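PDB 5MU5: DUF115 domain-containing protein from Magnetospirillum magneticum AMB-1, which is a Maf-family glycosyltransferase involved in flagella formation, probably by glycosylating flagellin. Local coordinates for residues A[244-249]-A[591-596]. Numbering follows the deposited sequence.
Sequences DEMEMT and QFFVRG
Phe593 reaches from helix 589-609, part of the C-terminal helical bundle of this Maf protein, to helix 242-257, where its ring meets Glu245, Met246 and Thr249. The two helices pack nearly antiparallel, at 157°, their local axes 9.5 Å apart, and the CA atoms of Glu245 and Phe593 are the nearest pair, at 5.8 Å. Apolar packing supplies one flank of the ring: Met246 CG lies 3.9 Å from Phe593 CE2, the two side chains crossing at about a right angle. Helix 618-646 covers this region, Gln639 against Met246 and Tyr643 against Phe593 and Thr249, while Ile550 of helix 546-564 also packs on Phe593. Polar atoms meet the outer end of the same ring obliquely, Thr249 OG1 at 3.6 Å from Phe593 CE1 and Glu245 O at 4.0 Å from Phe593 CZ. Thr249 OG1 and Ser373 OG are hydrogen-bonded, and Ser373 N donates to Glu245 OE1, which satisfies the hydroxyl and one carboxylate oxygen. Glu245 bends at chi2 (-67°), turning its carboxylate toward CB of Phe592 rather than the ring; the side chains cross at a slant. There OE1 of Glu245 stands 4.1 Å from Phe592 CB, and Glu245 CG rests 3.4 Å from the backbone O of Phe592.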
ATOM      1  N   ASP A 244     -10.100 -13.046  -2.146  1.00 43.38           N
ATOM      2  CA  ASP A 244     -10.406 -11.781  -2.822  1.00 43.21           C
ATOM      3  C   ASP A 244      -9.762 -11.759  -4.208  1.00 41.55           C
ATOM      4  O   ASP A 244     -10.336 -11.243  -5.139  1.00 40.31           O
ATOM      5  CB  ASP A 244      -9.941 -10.574  -1.991  1.00 46.13           C
ATOM      6  CG  ASP A 244     -10.622 -10.511  -0.631  1.00 52.12           C
ATOM      7  OD1 ASP A 244     -11.862 -10.710  -0.579  1.00 53.10           O
ATOM      8  OD2 ASP A 244      -9.916 -10.285   0.396  1.00 63.59           O
ATOM      9  N   GLU A 245      -8.570 -12.321  -4.350  1.00 41.66           N
ATOM     10  CA  GLU A 245      -7.931 -12.354  -5.652  1.00 44.01           C
ATOM     11  C   GLU A 245      -8.705 -13.274  -6.572  1.00 42.43           C
ATOM     12  O   GLU A 245      -8.781 -13.015  -7.755  1.00 41.25           O
ATOM     13  CB  GLU A 245      -6.471 -12.776  -5.562  1.00 45.85           C
ATOM     14  CG  GLU A 245      -5.603 -11.785  -4.788  1.00 51.26           C
ATOM     15  CD  GLU A 245      -5.432 -10.432  -5.475  1.00 53.95           C
ATOM     16  OE1 GLU A 245      -5.306 -10.394  -6.717  1.00 57.66           O
ATOM     17  OE2 GLU A 245      -5.391  -9.401  -4.757  1.00 60.96           O
ATOM     18  N   MET A 246      -9.274 -14.350  -6.030  1.00 42.86           N
ATOM     19  CA  MET A 246     -10.130 -15.223  -6.821  1.00 43.34           C
ATOM     20  C   MET A 246     -11.320 -14.433  -7.346  1.00 44.49           C
ATOM     21  O   MET A 246     -11.640 -14.509  -8.533  1.00 45.46           O
ATOM     22  CB  MET A 246     -10.630 -16.420  -6.019  1.00 45.03           C
ATOM     23  CG  MET A 246      -9.581 -17.479  -5.753  1.00 46.93           C
ATOM     24  SD  MET A 246     -10.262 -18.797  -4.737  1.00 47.93           S
ATOM     25  CE  MET A 246      -8.986 -20.023  -4.955  1.00 49.09           C
ATOM     26  N   GLU A 247     -11.961 -13.659  -6.480  1.00 43.08           N
ATOM     27  CA  GLU A 247     -13.101 -12.865  -6.919  1.00 44.63           C
ATOM     28  C   GLU A 247     -12.759 -11.803  -7.970  1.00 43.13           C
ATOM     29  O   GLU A 247     -13.546 -11.570  -8.870  1.00 40.25           O
ATOM     30  CB  GLU A 247     -13.781 -12.186  -5.741  1.00 45.08           C
ATOM     31  CG  GLU A 247     -14.930 -11.246  -6.115  1.00 47.44           C
ATOM     32  CD  GLU A 247     -15.914 -11.838  -7.120  1.00 50.30           C
ATOM     33  OE1 GLU A 247     -16.035 -13.085  -7.169  1.00 54.28           O
ATOM     34  OE2 GLU A 247     -16.567 -11.064  -7.872  1.00 48.58           O
ATOM     35  N   MET A 248     -11.610 -11.148  -7.830  1.00 43.98           N
ATOM     36  CA  MET A 248     -11.222 -10.079  -8.745  1.00 42.89           C
ATOM     37  C   MET A 248     -11.024 -10.660 -10.119  1.00 41.75           C
ATOM     38  O   MET A 248     -11.487 -10.098 -11.102  1.00 43.53           O
ATOM     39  CB  MET A 248      -9.895  -9.436  -8.343  1.00 43.83           C
ATOM     40  CG  MET A 248      -9.848  -8.681  -7.028  1.00 46.34           C
ATOM     41  SD  MET A 248     -11.015  -7.333  -6.877  1.00 48.69           S
ATOM     42  CE  MET A 248     -12.417  -8.124  -6.092  1.00 48.31           C
ATOM     43  N   THR A 249     -10.294 -11.769 -10.161  1.00 40.14           N
ATOM     44  CA  THR A 249      -9.959 -12.443 -11.394  1.00 41.06           C
ATOM     45  C   THR A 249     -11.209 -13.073 -12.015  1.00 40.74           C
ATOM     46  O   THR A 249     -11.336 -13.073 -13.237  1.00 41.76           O
ATOM     47  CB  THR A 249      -8.828 -13.479 -11.166  1.00 41.97           C
ATOM     48  OG1 THR A 249      -7.619 -12.797 -10.847  1.00 43.06           O
ATOM     49  CG2 THR A 249      -8.572 -14.313 -12.384  1.00 45.30           C
ATOM     50  N   GLN A 591       2.029 -14.779  -7.909  1.00 41.83           N
ATOM     51  CA  GLN A 591       2.410 -14.038  -6.723  1.00 42.30           C
ATOM     52  C   GLN A 591       1.268 -13.228  -6.135  1.00 40.16           C
ATOM     53  O   GLN A 591       1.127 -13.138  -4.923  1.00 38.73           O
ATOM     54  CB  GLN A 591       3.576 -13.122  -7.038  1.00 41.36           C
ATOM     55  CG  GLN A 591       4.874 -13.866  -7.126  1.00 43.21           C
ATOM     56  CD  GLN A 591       5.983 -12.991  -7.644  1.00 46.96           C
ATOM     57  OE1 GLN A 591       5.764 -12.146  -8.515  1.00 44.92           O
ATOM     58  NE2 GLN A 591       7.194 -13.192  -7.117  1.00 48.36           N
ATOM     59  N   PHE A 592       0.484 -12.593  -6.992  1.00 40.06           N
ATOM     60  CA  PHE A 592      -0.676 -11.870  -6.512  1.00 40.20           C
ATOM     61  C   PHE A 592      -1.652 -12.800  -5.843  1.00 36.91           C
ATOM     62  O   PHE A 592      -2.265 -12.435  -4.854  1.00 39.14           O
ATOM     63  CB  PHE A 592      -1.414 -11.156  -7.634  1.00 40.98           C
ATOM     64  CG  PHE A 592      -0.872  -9.811  -7.948  1.00 41.56           C
ATOM     65  CD1 PHE A 592      -0.933  -8.808  -7.008  1.00 44.03           C
ATOM     66  CD2 PHE A 592      -0.332  -9.540  -9.195  1.00 43.80           C
ATOM     67  CE1 PHE A 592      -0.448  -7.553  -7.293  1.00 45.22           C
ATOM     68  CE2 PHE A 592       0.154  -8.293  -9.497  1.00 43.74           C
ATOM     69  CZ  PHE A 592       0.095  -7.296  -8.544  1.00 47.23           C
ATOM     70  N   PHE A 593      -1.819 -13.989  -6.387  1.00 36.18           N
ATOM     71  CA  PHE A 593      -2.775 -14.938  -5.807  1.00 37.99           C
ATOM     72  C   PHE A 593      -2.476 -15.369  -4.387  1.00 38.96           C
ATOM     73  O   PHE A 593      -3.380 -15.428  -3.573  1.00 42.44           O
ATOM     74  CB  PHE A 593      -2.942 -16.168  -6.691  1.00 38.11           C
ATOM     75  CG  PHE A 593      -4.167 -16.126  -7.526  1.00 41.41           C
ATOM     76  CD1 PHE A 593      -4.255 -15.275  -8.600  1.00 42.24           C
ATOM     77  CD2 PHE A 593      -5.250 -16.944  -7.226  1.00 45.22           C
ATOM     78  CE1 PHE A 593      -5.403 -15.230  -9.364  1.00 43.77           C
ATOM     79  CE2 PHE A 593      -6.406 -16.889  -7.979  1.00 45.23           C
ATOM     80  CZ  PHE A 593      -6.477 -16.037  -9.055  1.00 42.86           C
ATOM     81  N   VAL A 594      -1.213 -15.629  -4.082  1.00 39.75           N
ATOM     82  CA  VAL A 594      -0.856 -16.266  -2.822  1.00 39.59           C
ATOM     83  C   VAL A 594      -0.062 -15.451  -1.808  1.00 42.73           C
ATOM     84  O   VAL A 594      -0.093 -15.783  -0.619  1.00 48.31           O
ATOM     85  CB  VAL A 594      -0.080 -17.571  -3.091  1.00 40.83           C
ATOM     86  CG1 VAL A 594      -0.917 -18.500  -3.955  1.00 41.52           C
ATOM     87  CG2 VAL A 594       1.283 -17.312  -3.734  1.00 38.61           C
ATOM     88  N   ARG A 595       0.608 -14.381  -2.224  1.00 40.15           N
ATOM     89  CA  ARG A 595       1.519 -13.673  -1.305  1.00 40.01           C
ATOM     90  C   ARG A 595       0.874 -13.097  -0.044  1.00 39.53           C
ATOM     91  O   ARG A 595       1.493 -13.085   1.010  1.00 38.59           O
ATOM     92  CB  ARG A 595       2.279 -12.558  -2.025  1.00 39.83           C
ATOM     93  CG  ARG A 595       1.394 -11.417  -2.486  1.00 40.98           C
ATOM     94  CD  ARG A 595       2.102 -10.465  -3.416  1.00 41.50           C
ATOM     95  NE  ARG A 595       1.300  -9.259  -3.577  1.00 45.80           N
ATOM     96  CZ  ARG A 595       1.721  -8.142  -4.158  1.00 48.67           C
ATOM     97  NH1 ARG A 595       2.945  -8.068  -4.661  1.00 46.93           N
ATOM     98  NH2 ARG A 595       0.909  -7.097  -4.243  1.00 50.52           N
ATOM     99  N   GLY A 596      -0.344 -12.591  -0.154  1.00 39.01           N
ATOM    100  CA  GLY A 596      -1.010 -11.981   0.988  1.00 39.71           C
ATOM    101  C   GLY A 596      -1.303 -13.031   2.034  1.00 40.58           C
ATOM    102  O   GLY A 596      -1.054 -12.832   3.226  1.00 41.29           O
TER